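Local coordinates for cytolethal distending toxin subunit A (Haemophilus ducreyi, PDB 1SR4), which probably pairs with subunit C as a lectin-like heterodimer required to deliver the genotoxic subunit B into host cells, at residues S149-I154 with T192-P197. Sequence-based numbering, arbitrary orientation.
Sequences SGAVVI and TWYLAP
Val152 and Trp193 clasp each other through both backbone amides, forming a single antiparallel, hydrogen-bonded bridge where the short runs 152-154 and 193-196 cross at 104°. Val152 N reaches Trp193 O at 3.0 Å, almost straight (171° at the hydrogen), and Trp193 N returns the bond to Val152 O at 2.9 Å. The same Val152 O also receives a longer CA-H contact from Thr192. Away from this pair the strands diverge, and side chains take over. Trp193 has CG anti to its carbonyl carbon (chi1 -66°), which turns one face of the indole to Ile154; Ile154 CD1 lies over that face as a CH-pi contact, 3.9 Å from the centroid of the Trp193 five-membered ring, the two side chains meeting at about a right angle. Val152 CG1 touches Leu195 CD1 at 4.1 Å, while Val152 CG2 lies 3.6 Å from Trp193 O. Ala151 CB sits at the edge of the Tyr194 ring, 4.0 Å from Tyr194 CD1, and 3.6 Å from Trp193 O. On the Gly150 side of the bridge, a water donates to Gly150 O and accepts from Leu195 N. Leu144 flanks Val152 and Leu63 flanks Trp193 within the ricin-type beta-trefoil; Ser149 O bonds Gln247 of subunit B, and Val153 packs on Ile155 of subunit C. Reciprocal amide bonds thus pair the buried backbone N and O atoms of Val152 and Trp193 among apolar side chains.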
ATOM      1  N   SER A 149      -1.471 -12.789   6.324  1.00 11.84           N
ATOM      2  CA  SER A 149      -0.033 -12.515   6.273  1.00 12.41           C
ATOM      3  C   SER A 149       0.207 -11.347   5.330  1.00 11.85           C
ATOM      4  O   SER A 149       1.332 -10.856   5.215  1.00 12.23           O
ATOM      5  CB  SER A 149       0.745 -13.726   5.763  1.00 11.68           C
ATOM      6  OG  SER A 149       0.496 -13.927   4.386  1.00 11.77           O
ATOM      7  N   GLY A 150      -0.850 -10.906   4.650  1.00 10.94           N
ATOM      8  CA  GLY A 150      -0.712  -9.806   3.707  1.00 12.42           C
ATOM      9  C   GLY A 150      -0.571 -10.281   2.265  1.00 11.81           C
ATOM     10  O   GLY A 150      -0.528  -9.483   1.321  1.00 13.10           O
ATOM     11  N   ALA A 151      -0.473 -11.588   2.091  1.00  9.70           N
ATOM     12  CA  ALA A 151      -0.390 -12.174   0.760  1.00  9.63           C
ATOM     13  C   ALA A 151      -1.845 -12.208   0.248  1.00 10.95           C
ATOM     14  O   ALA A 151      -2.767 -11.808   0.965  1.00 10.46           O
ATOM     15  CB  ALA A 151       0.168 -13.598   0.855  1.00  9.70           C
ATOM     16  N   VAL A 152      -2.058 -12.668  -0.978  1.00  9.53           N
ATOM     17  CA  VAL A 152      -3.418 -12.747  -1.507  1.00 10.38           C
ATOM     18  C   VAL A 152      -3.680 -14.079  -2.210  1.00 10.28           C
ATOM     19  O   VAL A 152      -2.754 -14.773  -2.637  1.00 10.43           O
ATOM     20  CB  VAL A 152      -3.727 -11.626  -2.555  1.00 11.25           C
ATOM     21  CG1 VAL A 152      -3.636 -10.242  -1.922  1.00  9.88           C
ATOM     22  CG2 VAL A 152      -2.765 -11.737  -3.756  1.00  9.95           C
ATOM     23  N   VAL A 153      -4.953 -14.437  -2.305  1.00 10.08           N
ATOM     24  CA  VAL A 153      -5.355 -15.625  -3.040  1.00 11.66           C
ATOM     25  C   VAL A 153      -6.100 -15.029  -4.237  1.00 10.70           C
ATOM     26  O   VAL A 153      -6.854 -14.058  -4.082  1.00 11.45           O
ATOM     27  CB  VAL A 153      -6.246 -16.543  -2.170  1.00 13.06           C
ATOM     28  CG1 VAL A 153      -7.042 -17.527  -3.036  1.00 14.56           C
ATOM     29  CG2 VAL A 153      -5.344 -17.341  -1.251  1.00 13.84           C
ATOM     30  N   ILE A 154      -5.852 -15.562  -5.431  1.00 10.75           N
ATOM     31  CA  ILE A 154      -6.471 -15.032  -6.648  1.00 10.12           C
ATOM     32  C   ILE A 154      -7.631 -15.916  -7.097  1.00 10.75           C
ATOM     33  O   ILE A 154      -7.436 -17.066  -7.496  1.00 12.04           O
ATOM     34  CB  ILE A 154      -5.443 -14.943  -7.766  1.00 10.25           C
ATOM     35  CG1 ILE A 154      -4.235 -14.115  -7.292  1.00 12.51           C
ATOM     36  CG2 ILE A 154      -6.078 -14.329  -8.992  1.00 10.34           C
ATOM     37  CD1 ILE A 154      -3.060 -14.087  -8.280  1.00 12.59           C
ATOM     38  N   THR A 192      -1.219 -19.102  -2.403  1.00  9.97           N
ATOM     39  CA  THR A 192      -0.885 -17.735  -2.000  1.00 12.15           C
ATOM     40  C   THR A 192       0.123 -17.106  -2.951  1.00 11.23           C
ATOM     41  O   THR A 192       1.104 -17.733  -3.365  1.00  9.77           O
ATOM     42  CB  THR A 192      -0.347 -17.651  -0.534  1.00 14.15           C
ATOM     43  OG1 THR A 192       0.668 -18.620  -0.330  1.00 16.83           O
ATOM     44  CG2 THR A 192      -1.456 -17.933   0.464  1.00 18.43           C
ATOM     45  N   TRP A 193      -0.150 -15.847  -3.285  1.00 10.05           N
ATOM     46  CA  TRP A 193       0.660 -15.049  -4.196  1.00  9.62           C
ATOM     47  C   TRP A 193       1.017 -13.720  -3.563  1.00  9.05           C
ATOM     48  O   TRP A 193       0.283 -13.239  -2.696  1.00  7.63           O
ATOM     49  CB  TRP A 193      -0.144 -14.751  -5.460  1.00  7.68           C
ATOM     50  CG  TRP A 193      -0.456 -15.960  -6.289  1.00  7.60           C
ATOM     51  CD1 TRP A 193      -1.520 -16.823  -6.153  1.00  6.97           C
ATOM     52  CD2 TRP A 193       0.327 -16.447  -7.380  1.00  5.92           C
ATOM     53  NE1 TRP A 193      -1.437 -17.821  -7.111  1.00  8.79           N
ATOM     54  CE2 TRP A 193      -0.310 -17.610  -7.871  1.00  7.24           C
ATOM     55  CE3 TRP A 193       1.511 -16.010  -7.992  1.00  8.57           C
ATOM     56  CZ2 TRP A 193       0.203 -18.345  -8.953  1.00  6.53           C
ATOM     57  CZ3 TRP A 193       2.019 -16.742  -9.068  1.00  9.40           C
ATOM     58  CH2 TRP A 193       1.361 -17.896  -9.532  1.00  8.85           C
ATOM     59  N   TYR A 194       2.133 -13.128  -3.985  1.00  8.21           N
ATOM     60  CA  TYR A 194       2.501 -11.806  -3.475  1.00  7.73           C
ATOM     61  C   TYR A 194       2.382 -10.792  -4.607  1.00  7.83           C
ATOM     62  O   TYR A 194       2.690 -11.093  -5.773  1.00  8.01           O
ATOM     63  CB  TYR A 194       3.947 -11.759  -2.957  1.00  7.40           C
ATOM     64  CG  TYR A 194       4.400 -12.967  -2.155  1.00  9.44           C
ATOM     65  CD1 TYR A 194       3.671 -13.428  -1.052  1.00  9.52           C
ATOM     66  CD2 TYR A 194       5.585 -13.636  -2.486  1.00  9.35           C
ATOM     67  CE1 TYR A 194       4.133 -14.540  -0.285  1.00 10.47           C
ATOM     68  CE2 TYR A 194       6.042 -14.737  -1.740  1.00  9.00           C
ATOM     69  CZ  TYR A 194       5.316 -15.178  -0.647  1.00 10.10           C
ATOM     70  OH  TYR A 194       5.790 -16.256   0.078  1.00 12.39           O
ATOM     71  N   LEU A 195       1.932  -9.589  -4.263  1.00  6.32           N
ATOM     72  CA  LEU A 195       1.826  -8.500  -5.227  1.00  7.34           C
ATOM     73  C   LEU A 195       3.238  -7.926  -5.127  1.00  8.05           C
ATOM     74  O   LEU A 195       3.586  -7.295  -4.130  1.00  7.85           O
ATOM     75  CB  LEU A 195       0.747  -7.511  -4.751  1.00  9.40           C
ATOM     76  CG  LEU A 195      -0.630  -8.218  -4.682  1.00  8.81           C
ATOM     77  CD1 LEU A 195      -1.679  -7.367  -4.005  1.00  9.76           C
ATOM     78  CD2 LEU A 195      -1.051  -8.570  -6.092  1.00 11.18           C
ATOM     79  N   ALA A 196       4.045  -8.149  -6.164  1.00  6.58           N
ATOM     80  CA  ALA A 196       5.458  -7.769  -6.139  1.00  7.29           C
ATOM     81  C   ALA A 196       5.924  -6.784  -7.205  1.00  7.42           C
ATOM     82  O   ALA A 196       5.214  -6.523  -8.179  1.00  6.79           O
ATOM     83  CB  ALA A 196       6.327  -9.089  -6.225  1.00  7.02           C
ATOM     84  N   PRO A 197       7.142  -6.229  -7.038  1.00  6.84           N
ATOM     85  CA  PRO A 197       7.654  -5.277  -8.032  1.00  6.67           C
ATOM     86  C   PRO A 197       7.850  -6.014  -9.351  1.00  7.32           C
ATOM     87  O   PRO A 197       8.088  -7.221  -9.370  1.00  8.65           O
ATOM     88  CB  PRO A 197       9.006  -4.831  -7.446  1.00  6.60           C
ATOM     89  CG  PRO A 197       8.859  -5.091  -5.947  1.00  7.30           C
ATOM     90  CD  PRO A 197       8.107  -6.408  -5.940  1.00  5.65           C
TER
HETATM   91  O   HOH W   1       0.995  -9.543  -1.499  1.00 14.18           O